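Local coordinates for cell envelope-related transcriptional attenuator domain-containing protein (Streptococcus agalactiae, PDB 3OKZ) that probably takes part in assembling the cell envelope, as members of the LytR/CpsA/Psr family attach anionic glycopolymers to the bacterial cell wall, at residues 10-13 against 14-17; 49-52 against 53-56; 186-189 against 190-194; 200-203 against 204-207. All coordinates share one frame; numbering follows the deposited sequence.

Interaction 1 (10-13 against 14-17)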
loop_
_atom_site.group_PDB
_atom_site.type_symbol
_atom_site.label_atom_id
_atom_site.label_comp_id
_atom_site.label_asym_id
_atom_site.label_seq_id
_atom_site.Cartn_x
_atom_site.Cartn_y
_atom_site.Cartn_z
ATOM N N LYS A 10 -2.960 -17.533 -9.165
ATOM C CA LYS A 10 -3.309 -18.068 -10.470
ATOM C C LYS A 10 -2.737 -17.183 -11.579
ATOM O O LYS A 10 -3.326 -17.051 -12.654
ATOM C CB LYS A 10 -4.834 -18.194 -10.604
ATOM C CG LYS A 10 -5.668 -17.209 -9.776
ATOM C CD LYS A 10 -5.559 -15.758 -10.254
ATOM C CE LYS A 10 -4.379 -15.017 -9.620
ATOM N NZ LYS A 10 -4.490 -14.936 -8.132
ATOM N N SER A 11 -1.585 -16.577 -11.298
ATOM C CA SER A 11 -0.899 -15.709 -12.251
ATOM C C SER A 11 0.491 -16.279 -12.462
ATOM O O SER A 11 1.081 -16.832 -11.538
ATOM C CB SER A 11 -0.789 -14.282 -11.704
ATOM O OG SER A 11 -0.135 -13.423 -12.623
ATOM N N HIS A 12 1.017 -16.144 -13.673
ATOM C CA HIS A 12 2.340 -16.674 -13.970
ATOM C C HIS A 12 3.292 -15.593 -14.450
ATOM O O HIS A 12 4.373 -15.891 -14.949
ATOM C CB HIS A 12 2.234 -17.778 -15.027
ATOM C CG HIS A 12 1.343 -18.911 -14.623
ATOM N ND1 HIS A 12 1.597 -19.702 -13.524
ATOM C CD2 HIS A 12 0.188 -19.372 -15.159
ATOM C CE1 HIS A 12 0.637 -20.601 -13.396
ATOM N NE2 HIS A 12 -0.231 -20.422 -14.376
ATOM N N ALA A 13 2.887 -14.341 -14.280
ATOM C CA ALA A 13 3.673 -13.188 -14.708
ATOM C C ALA A 13 5.157 -13.252 -14.365
ATOM O O ALA A 13 6.002 -12.824 -15.144
ATOM C CB ALA A 13 3.064 -11.920 -14.133
ATOM N N ILE A 14 5.481 -13.777 -13.197
ATOM C CA ILE A 14 6.874 -13.855 -12.795
ATOM C C ILE A 14 7.583 -15.031 -13.446
ATOM O O ILE A 14 8.773 -14.952 -13.751
ATOM C CB ILE A 14 6.999 -13.946 -11.260
ATOM C CG1 ILE A 14 6.646 -12.585 -10.643
ATOM C CG2 ILE A 14 8.402 -14.381 -10.868
ATOM C CD1 ILE A 14 6.831 -12.508 -9.156
ATOM N N GLU A 15 6.848 -16.119 -13.661
ATOM C CA GLU A 15 7.416 -17.308 -14.288
ATOM C C GLU A 15 7.640 -17.057 -15.767
ATOM O O GLU A 15 8.272 -17.858 -16.450
ATOM C CB GLU A 15 6.482 -18.507 -14.116
ATOM C CG GLU A 15 6.189 -18.836 -12.670
ATOM C CD GLU A 15 5.113 -17.956 -12.089
ATOM O OE1 GLU A 15 3.937 -18.364 -12.165
ATOM O OE2 GLU A 15 5.433 -16.861 -11.571
ATOM N N GLU A 16 7.130 -15.931 -16.252
ATOM C CA GLU A 16 7.252 -15.576 -17.657
ATOM C C GLU A 16 7.866 -14.195 -17.824
ATOM O O GLU A 16 7.779 -13.601 -18.892
ATOM C CB GLU A 16 5.870 -15.615 -18.297
ATOM C CG GLU A 16 5.092 -16.849 -17.883
ATOM C CD GLU A 16 3.664 -16.839 -18.359
ATOM O OE1 GLU A 16 2.943 -17.811 -18.055
ATOM O OE2 GLU A 16 3.261 -15.867 -19.031
ATOM N N THR A 17 8.481 -13.693 -16.758
ATOM C CA THR A 17 9.114 -12.385 -16.758
ATOM C C THR A 17 8.248 -11.309 -17.417
ATOM O O THR A 17 8.749 -10.465 -18.175
ATOM C CB THR A 17 10.475 -12.425 -17.472
ATOM O OG1 THR A 17 11.143 -13.655 -17.164
ATOM C CG2 THR A 17 11.351 -11.268 -16.994
#

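Interaction 2 (49-52 against 53-56)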
loop_
_atom_site.group_PDB
_atom_site.type_symbol
_atom_site.label_atom_id
_atom_site.label_comp_id
_atom_site.label_asym_id
_atom_site.label_seq_id
_atom_site.Cartn_x
_atom_site.Cartn_y
_atom_site.Cartn_z
ATOM N N THR A 49 3.513 -1.515 -9.482
ATOM C CA THR A 49 3.680 -2.025 -10.840
ATOM C C THR A 49 5.166 -2.203 -11.058
ATOM O O THR A 49 5.961 -1.386 -10.582
ATOM C CB THR A 49 3.220 -1.039 -11.911
ATOM O OG1 THR A 49 4.044 0.127 -11.854
ATOM C CG2 THR A 49 1.783 -0.655 -11.714
ATOM N N ILE A 50 5.527 -3.272 -11.768
ATOM C CA ILE A 50 6.922 -3.581 -12.108
ATOM C C ILE A 50 6.912 -4.096 -13.540
ATOM O O ILE A 50 6.217 -5.071 -13.851
ATOM C CB ILE A 50 7.535 -4.693 -11.213
ATOM C CG1 ILE A 50 7.394 -4.336 -9.734
ATOM C CG2 ILE A 50 9.007 -4.874 -11.554
ATOM C CD1 ILE A 50 6.654 -5.387 -8.929
ATOM N N ASN A 51 7.660 -3.430 -14.414
ATOM C CA ASN A 51 7.724 -3.830 -15.816
ATOM C C ASN A 51 9.170 -4.110 -16.184
ATOM O O ASN A 51 9.945 -3.188 -16.452
ATOM C CB ASN A 51 7.179 -2.728 -16.711
ATOM C CG ASN A 51 7.038 -3.172 -18.142
ATOM O OD1 ASN A 51 7.981 -3.684 -18.738
ATOM N ND2 ASN A 51 5.855 -2.979 -18.705
ATOM N N PRO A 52 9.550 -5.395 -16.215
ATOM C CA PRO A 52 10.918 -5.808 -16.544
ATOM C C PRO A 52 11.367 -5.298 -17.907
ATOM O O PRO A 52 12.550 -5.030 -18.139
ATOM C CB PRO A 52 10.829 -7.327 -16.486
ATOM C CG PRO A 52 9.431 -7.589 -16.959
ATOM C CD PRO A 52 8.645 -6.559 -16.186
ATOM N N LYS A 53 10.392 -5.157 -18.796
ATOM C CA LYS A 53 10.613 -4.701 -20.158
ATOM C C LYS A 53 11.023 -3.227 -20.201
ATOM O O LYS A 53 12.180 -2.909 -20.483
ATOM C CB LYS A 53 9.325 -4.936 -20.960
ATOM C CG LYS A 53 9.468 -4.972 -22.462
ATOM C CD LYS A 53 8.153 -5.385 -23.110
ATOM C CE LYS A 53 7.024 -4.420 -22.764
ATOM N NZ LYS A 53 5.738 -4.796 -23.412
ATOM N N THR A 54 10.077 -2.334 -19.909
ATOM C CA THR A 54 10.326 -0.893 -19.921
ATOM C C THR A 54 11.298 -0.492 -18.825
ATOM O O THR A 54 11.697 0.677 -18.734
ATOM C CB THR A 54 9.050 -0.094 -19.693
ATOM O OG1 THR A 54 8.652 -0.217 -18.317
ATOM C CG2 THR A 54 7.943 -0.605 -20.599
ATOM N N ASN A 55 11.643 -1.460 -17.976
ATOM C CA ASN A 55 12.587 -1.239 -16.884
ATOM C C ASN A 55 12.138 -0.096 -15.964
ATOM O O ASN A 55 12.864 0.880 -15.770
ATOM C CB ASN A 55 13.959 -0.924 -17.479
ATOM C CG ASN A 55 15.080 -1.223 -16.531
ATOM O OD1 ASN A 55 15.238 -2.356 -16.086
ATOM N ND2 ASN A 55 15.876 -0.210 -16.217
ATOM N N LYS A 56 10.944 -0.217 -15.390
ATOM C CA LYS A 56 10.430 0.836 -14.529
ATOM C C LYS A 56 9.466 0.320 -13.469
ATOM O O LYS A 56 8.909 -0.772 -13.589
ATOM C CB LYS A 56 9.742 1.899 -15.388
ATOM C CG LYS A 56 9.198 3.104 -14.612
ATOM C CD LYS A 56 8.659 4.191 -15.559
ATOM C CE LYS A 56 7.565 3.662 -16.491
ATOM N NZ LYS A 56 7.056 4.682 -17.458
#

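Interaction 3 (186-189 against 190-194)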
loop_
_atom_site.group_PDB
_atom_site.type_symbol
_atom_site.label_atom_id
_atom_site.label_comp_id
_atom_site.label_asym_id
_atom_site.label_seq_id
_atom_site.Cartn_x
_atom_site.Cartn_y
_atom_site.Cartn_z
ATOM N N GLN A 186 5.302 7.234 4.040
ATOM C CA GLN A 186 5.167 5.785 3.956
ATOM C C GLN A 186 5.897 5.250 2.724
ATOM O O GLN A 186 6.579 4.225 2.794
ATOM C CB GLN A 186 3.698 5.396 3.871
ATOM C CG GLN A 186 3.025 5.179 5.213
ATOM C CD GLN A 186 1.581 4.728 5.061
ATOM O OE1 GLN A 186 0.912 4.400 6.042
ATOM N NE2 GLN A 186 1.093 4.715 3.820
ATOM N N ARG A 187 5.748 5.948 1.599
ATOM C CA ARG A 187 6.385 5.553 0.348
ATOM C C ARG A 187 7.894 5.668 0.475
ATOM O O ARG A 187 8.644 4.831 -0.012
ATOM C CB ARG A 187 5.893 6.439 -0.800
ATOM C CG ARG A 187 4.449 6.205 -1.234
ATOM C CD ARG A 187 4.022 7.270 -2.232
ATOM N NE ARG A 187 2.871 8.045 -1.766
ATOM C CZ ARG A 187 2.649 9.313 -2.100
ATOM N NH1 ARG A 187 3.501 9.944 -2.895
ATOM N NH2 ARG A 187 1.579 9.952 -1.645
ATOM N N GLU A 188 8.329 6.719 1.143
ATOM C CA GLU A 188 9.737 6.962 1.357
ATOM C C GLU A 188 10.396 5.784 2.049
ATOM O O GLU A 188 11.384 5.243 1.559
ATOM C CB GLU A 188 9.908 8.205 2.222
ATOM C CG GLU A 188 11.332 8.632 2.479
ATOM C CD GLU A 188 11.373 9.885 3.321
ATOM O OE1 GLU A 188 10.404 10.675 3.220
ATOM O OE2 GLU A 188 12.360 10.083 4.069
ATOM N N VAL A 189 9.861 5.393 3.202
ATOM C CA VAL A 189 10.442 4.281 3.940
ATOM C C VAL A 189 10.526 3.031 3.048
ATOM O O VAL A 189 11.540 2.335 3.043
ATOM C CB VAL A 189 9.637 3.973 5.242
ATOM C CG1 VAL A 189 10.353 2.924 6.072
ATOM C CG2 VAL A 189 9.498 5.231 6.080
ATOM N N ILE A 190 9.474 2.759 2.282
ATOM C CA ILE A 190 9.478 1.594 1.408
ATOM C C ILE A 190 10.582 1.698 0.370
ATOM O O ILE A 190 11.411 0.791 0.237
ATOM C CB ILE A 190 8.103 1.412 0.701
ATOM C CG1 ILE A 190 7.187 0.570 1.583
ATOM C CG2 ILE A 190 8.263 0.686 -0.634
ATOM C CD1 ILE A 190 7.717 -0.825 1.834
ATOM N N GLN A 191 10.601 2.810 -0.356
ATOM C CA GLN A 191 11.602 3.033 -1.396
ATOM C C GLN A 191 13.024 2.928 -0.890
ATOM O O GLN A 191 13.869 2.320 -1.541
ATOM C CB GLN A 191 11.407 4.406 -2.035
ATOM C CG GLN A 191 10.069 4.569 -2.728
ATOM C CD GLN A 191 9.833 5.990 -3.165
ATOM O OE1 GLN A 191 10.627 6.558 -3.914
ATOM N NE2 GLN A 191 8.741 6.580 -2.698
ATOM N N LYS A 192 13.286 3.519 0.273
ATOM C CA LYS A 192 14.628 3.503 0.843
ATOM C C LYS A 192 15.096 2.119 1.282
ATOM O O LYS A 192 16.254 1.754 1.069
ATOM C CB LYS A 192 14.709 4.486 2.010
ATOM C CG LYS A 192 14.659 5.952 1.562
ATOM C CD LYS A 192 15.046 6.935 2.675
ATOM C CE LYS A 192 15.242 8.322 2.080
ATOM N NZ LYS A 192 15.400 9.382 3.100
ATOM N N VAL A 193 14.199 1.353 1.894
ATOM C CA VAL A 193 14.530 0.006 2.334
ATOM C C VAL A 193 14.826 -0.876 1.130
ATOM O O VAL A 193 15.575 -1.844 1.234
ATOM C CB VAL A 193 13.388 -0.601 3.162
ATOM C CG1 VAL A 193 13.494 -2.121 3.192
ATOM C CG2 VAL A 193 13.462 -0.055 4.567
ATOM N N LEU A 194 14.236 -0.550 -0.010
ATOM C CA LEU A 194 14.519 -1.312 -1.213
ATOM C C LEU A 194 15.896 -0.914 -1.731
ATOM O O LEU A 194 16.732 -1.769 -2.025
ATOM C CB LEU A 194 13.472 -1.026 -2.271
ATOM C CG LEU A 194 12.298 -1.986 -2.188
ATOM C CD1 LEU A 194 11.093 -1.363 -2.865
ATOM C CD2 LEU A 194 12.691 -3.332 -2.824
#

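Interaction 4 (200-203 against 204-207)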
loop_
_atom_site.group_PDB
_atom_site.type_symbol
_atom_site.label_atom_id
_atom_site.label_comp_id
_atom_site.label_asym_id
_atom_site.label_seq_id
_atom_site.Cartn_x
_atom_site.Cartn_y
_atom_site.Cartn_z
ATOM N N LEU A 200 22.896 -4.076 -1.466
ATOM C CA LEU A 200 23.628 -5.233 -0.961
ATOM C C LEU A 200 24.059 -6.030 -2.180
ATOM O O LEU A 200 25.157 -6.596 -2.230
ATOM C CB LEU A 200 22.738 -6.121 -0.089
ATOM C CG LEU A 200 22.503 -5.599 1.314
ATOM C CD1 LEU A 200 21.836 -6.668 2.151
ATOM C CD2 LEU A 200 23.836 -5.205 1.913
ATOM N N ASN A 201 23.171 -6.051 -3.165
ATOM C CA ASN A 201 23.411 -6.765 -4.401
ATOM C C ASN A 201 24.044 -8.096 -4.082
ATOM O O ASN A 201 25.171 -8.365 -4.469
ATOM C CB ASN A 201 24.331 -5.971 -5.308
ATOM C CG ASN A 201 24.391 -6.555 -6.682
ATOM O OD1 ASN A 201 23.358 -6.873 -7.271
ATOM N ND2 ASN A 201 25.596 -6.712 -7.209
ATOM N N SER A 202 23.310 -8.918 -3.353
ATOM C CA SER A 202 23.792 -10.222 -2.963
ATOM C C SER A 202 22.552 -11.072 -2.809
ATOM O O SER A 202 21.636 -10.699 -2.082
ATOM C CB SER A 202 24.531 -10.114 -1.635
ATOM O OG SER A 202 25.163 -11.327 -1.273
ATOM N N ILE A 203 22.498 -12.202 -3.510
ATOM C CA ILE A 203 21.332 -13.068 -3.399
ATOM C C ILE A 203 21.363 -13.703 -2.015
ATOM O O ILE A 203 20.330 -14.051 -1.451
ATOM C CB ILE A 203 21.307 -14.152 -4.513
ATOM C CG1 ILE A 203 20.005 -14.956 -4.430
ATOM C CG2 ILE A 203 22.481 -15.080 -4.366
ATOM C CD1 ILE A 203 18.742 -14.110 -4.476
ATOM N N SER A 204 22.566 -13.827 -1.467
ATOM C CA SER A 204 22.748 -14.385 -0.131
ATOM C C SER A 204 22.150 -13.374 0.844
ATOM O O SER A 204 21.344 -13.716 1.719
ATOM C CB SER A 204 24.239 -14.575 0.166
ATOM O OG SER A 204 24.451 -15.149 1.444
ATOM N N SER A 205 22.545 -12.122 0.674
ATOM C CA SER A 205 22.024 -11.080 1.529
ATOM C C SER A 205 20.500 -11.021 1.417
ATOM O O SER A 205 19.825 -10.775 2.408
ATOM C CB SER A 205 22.638 -9.732 1.152
ATOM O OG SER A 205 24.023 -9.728 1.441
ATOM N N TYR A 206 19.957 -11.265 0.225
ATOM C CA TYR A 206 18.506 -11.217 0.049
ATOM C C TYR A 206 17.807 -12.323 0.826
ATOM O O TYR A 206 16.842 -12.067 1.551
ATOM C CB TYR A 206 18.111 -11.332 -1.431
ATOM C CG TYR A 206 18.699 -10.265 -2.305
ATOM C CD1 TYR A 206 18.805 -8.946 -1.853
ATOM C CD2 TYR A 206 19.144 -10.561 -3.590
ATOM C CE1 TYR A 206 19.345 -7.947 -2.660
ATOM C CE2 TYR A 206 19.682 -9.571 -4.407
ATOM C CZ TYR A 206 19.780 -8.267 -3.937
ATOM O OH TYR A 206 20.295 -7.281 -4.746
ATOM N N LYS A 207 18.287 -13.553 0.661
ATOM C CA LYS A 207 17.691 -14.686 1.351
ATOM C C LYS A 207 17.574 -14.375 2.832
ATOM O O LYS A 207 16.520 -14.548 3.432
ATOM C CB LYS A 207 18.551 -15.938 1.177
ATOM C CG LYS A 207 18.486 -16.570 -0.203
ATOM C CD LYS A 207 19.102 -17.961 -0.176
ATOM C CE LYS A 207 18.988 -18.658 -1.515
ATOM N NZ LYS A 207 19.572 -20.021 -1.447
#

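Interaction 1 (10-13 against 14-17)
His12 and Glu15 meet ring edge to carboxylate, three residues apart in a loop that is about to turn. The imidazole donates from ND1 to Glu15 OE1 at 3.0 Å, with an N-H...O angle of 147°. OE1 lies almost in the ring plane, where the N-H points, while the carboxylate is turned nearly upright to the ring, 80° between planes; the donor comes in nearly along the C-O bond. A fold at chi2 of Glu15 (81°) is what brings its carboxylate back toward His12, with OE1 beside the CA of that residue. Histidine suits the place because its ring can present an N-H at the edge, and a carboxylate so near would probably raise its affinity for a second proton. Glu16 takes another route: its chain runs straight beyond CG and slants across to bring OE1 against His12 CB, its carboxylate only slightly inclined to the imidazole plane. Its charge stays farther off, with 5.1 Å between Glu16 OE1 and His12 ND1. The backbone itself is lightly held, by weak bonds from Glu15 N to His12 O (2.8 Å) and from Glu16 N to Ala13 O (3.5 Å). A type I turn from Ile14 to Thr17 follows. The charged residues lie on the surface, whereas Ile14 is buried on Phe20 of strand 20-28 and on Asn230 and Leu231 of helix 228-232. Small Ala13 rests on Phe20 and Tyr111, and Ser11 OG bonds to Asp110, so this N-terminal loop leads into strand 20-28 beside strand 111-116.

Interaction 2 (49-52 against 53-56)
Asn51 and Lys56 form an antiparallel hydrogen-bonded pair in which Asn51 N gives a straight bond to Lys56 O (3.1 Å, 167°), and Asn55 joins Lys56 opposite Asn51 to make a G1 beta bulge. Two weak bonds converge on Asn51 O, from Lys56 N at 3.3 Å and from Asn55 N at 2.9 Å. The bulge needs a left-handed backbone at Asn55 (phi 56°), a conformation that asparagine tolerates well among residues with side chains. Pro52, its phi fixed by the ring, starts the bend. The Asn51 side chain, with CG anti to its own nitrogen, reaches across the mouth of the turn, and OD1 accepts from Thr54 N at 2.8 Å, although the position of OD1 is less certain. Thr54 crosses the asparagine at about a right angle: its OG1 lies 3.3 Å from Asn51 CB, and its methyl CG2 comes 3.7 Å from Asn51 ND2. ND2, the other polar atom of the amide, donates to the carbonyl of Glu277. Lys53 sends its long chain outward to a salt bridge with Asp279. This is the hairpin between strands 41-51 and 56-62; Thr49 and Asn51 face the end of helix 264-277, while Ile50 turns to Tyr234 and Ser237 on the other side of the sheet.

Interaction 3 (186-189 against 190-194)
Glu188 and Lys192 form an i to i+4 salt bridge on the alpha-helix 178-200. The two side chains lie side by side and point the same way. Starting from the backbone, Lys192 CB and then CG each pass 3.4 Å from Glu188 O, the carbonyl that also accepts from Lys192 N. Beyond CG the chain is extended, carrying CD and CE along the aliphatic part of the glutamate, with CE 3.9 Å from Glu188 CG. The tip, NZ, reaches Glu188 OE2 at 3.3 Å, on the anti side of the carboxylate and 34° out of its plane. Lysine fits because its long flexible chain can run beside the glutamate one turn back and still leave NZ able to bond Thr131 O; Glu188 OE1 has a weak bond to Tyr168 OH. Branched Val189 and Val193 form the apolar side, packing on Ile130 of strand 130-134 and Val124 of helix 117-126. Arg187 instead heads away to Gln245, and Ile190 rests on Met59 of strand 56-62. The helix backbone bonds accompany this, the straightest from Gln191 N to Arg187 O at 2.8 Å and 176°.

Interaction 4 (200-203 against 204-207)
Tyr206 lays one face of its ring over the backbone carbonyl of Ser202. The carbonyl carbon sits 3.5 Å above the ring plane, displaced toward the rim, and the oxygen lies over the same face. Tyrosine suits this place because its broad ring roofs the first turn of the helix while its hydroxyl extends beyond, close to Asn201 CA. That placement follows from chi1 (-58°), which sets CG beside the backbone nitrogen, so the ring folds back toward the helix start. Among apolar contacts, Ile203 CD1 meets the ring at its edge, in plane, 3.7 Å from Tyr206 CD2, the two side chains crossing at about a right angle. Leu200 packs its CD1 branch, with its CB, against the CB of small Ser205. The hydrogen bonds are those of a helix beginning. Ser202 O takes Tyr206 N at 2.9 Å, and Ile203 O takes Lys207 N at 3.0 Å and 168°. Ser202 OG, swung to the side away from the backbone nitrogen (chi1 -173°), accepts a weak bond from Ser205 N at 3.4 Å, a use for which a short hydroxyl side chain is well fitted. Lys235, outside the turn, bonds Asn201 OD1 and, weakly, Tyr206 OH, which has a further weak bond to Leu198 O. Ile203 also touches Ile228 and Leu232 of helix 228-232. Asn201, with the positive phi that asparagine accepts readily, leaves the helical conformation after helix 178-200, and Ser202 follows at the N-cap of helix 203-212: a short link between successive helices, with a weakly bonded serine N-cap.

Every contact is local and closes no more than a turn, so the four follow in series along the chain, and none encloses or crosses another. Interaction 1 turns the N-terminal segment just before strand 20-28. Interaction 2 closes the hairpin between strands 41-51 and 56-62, and these two touch where Thr17 O packs on Pro52 CG at one end of the central sheet. Interaction 3 lies within helix 178-200, which packs on that sheet; the nearest atoms of interactions 2 and 3 are about 8 Å apart. Interaction 4 follows that helix and starts helix 203-212. Helix 228-232 receives side chains from both interactions 1 and 4, although their centres are 22 Å apart.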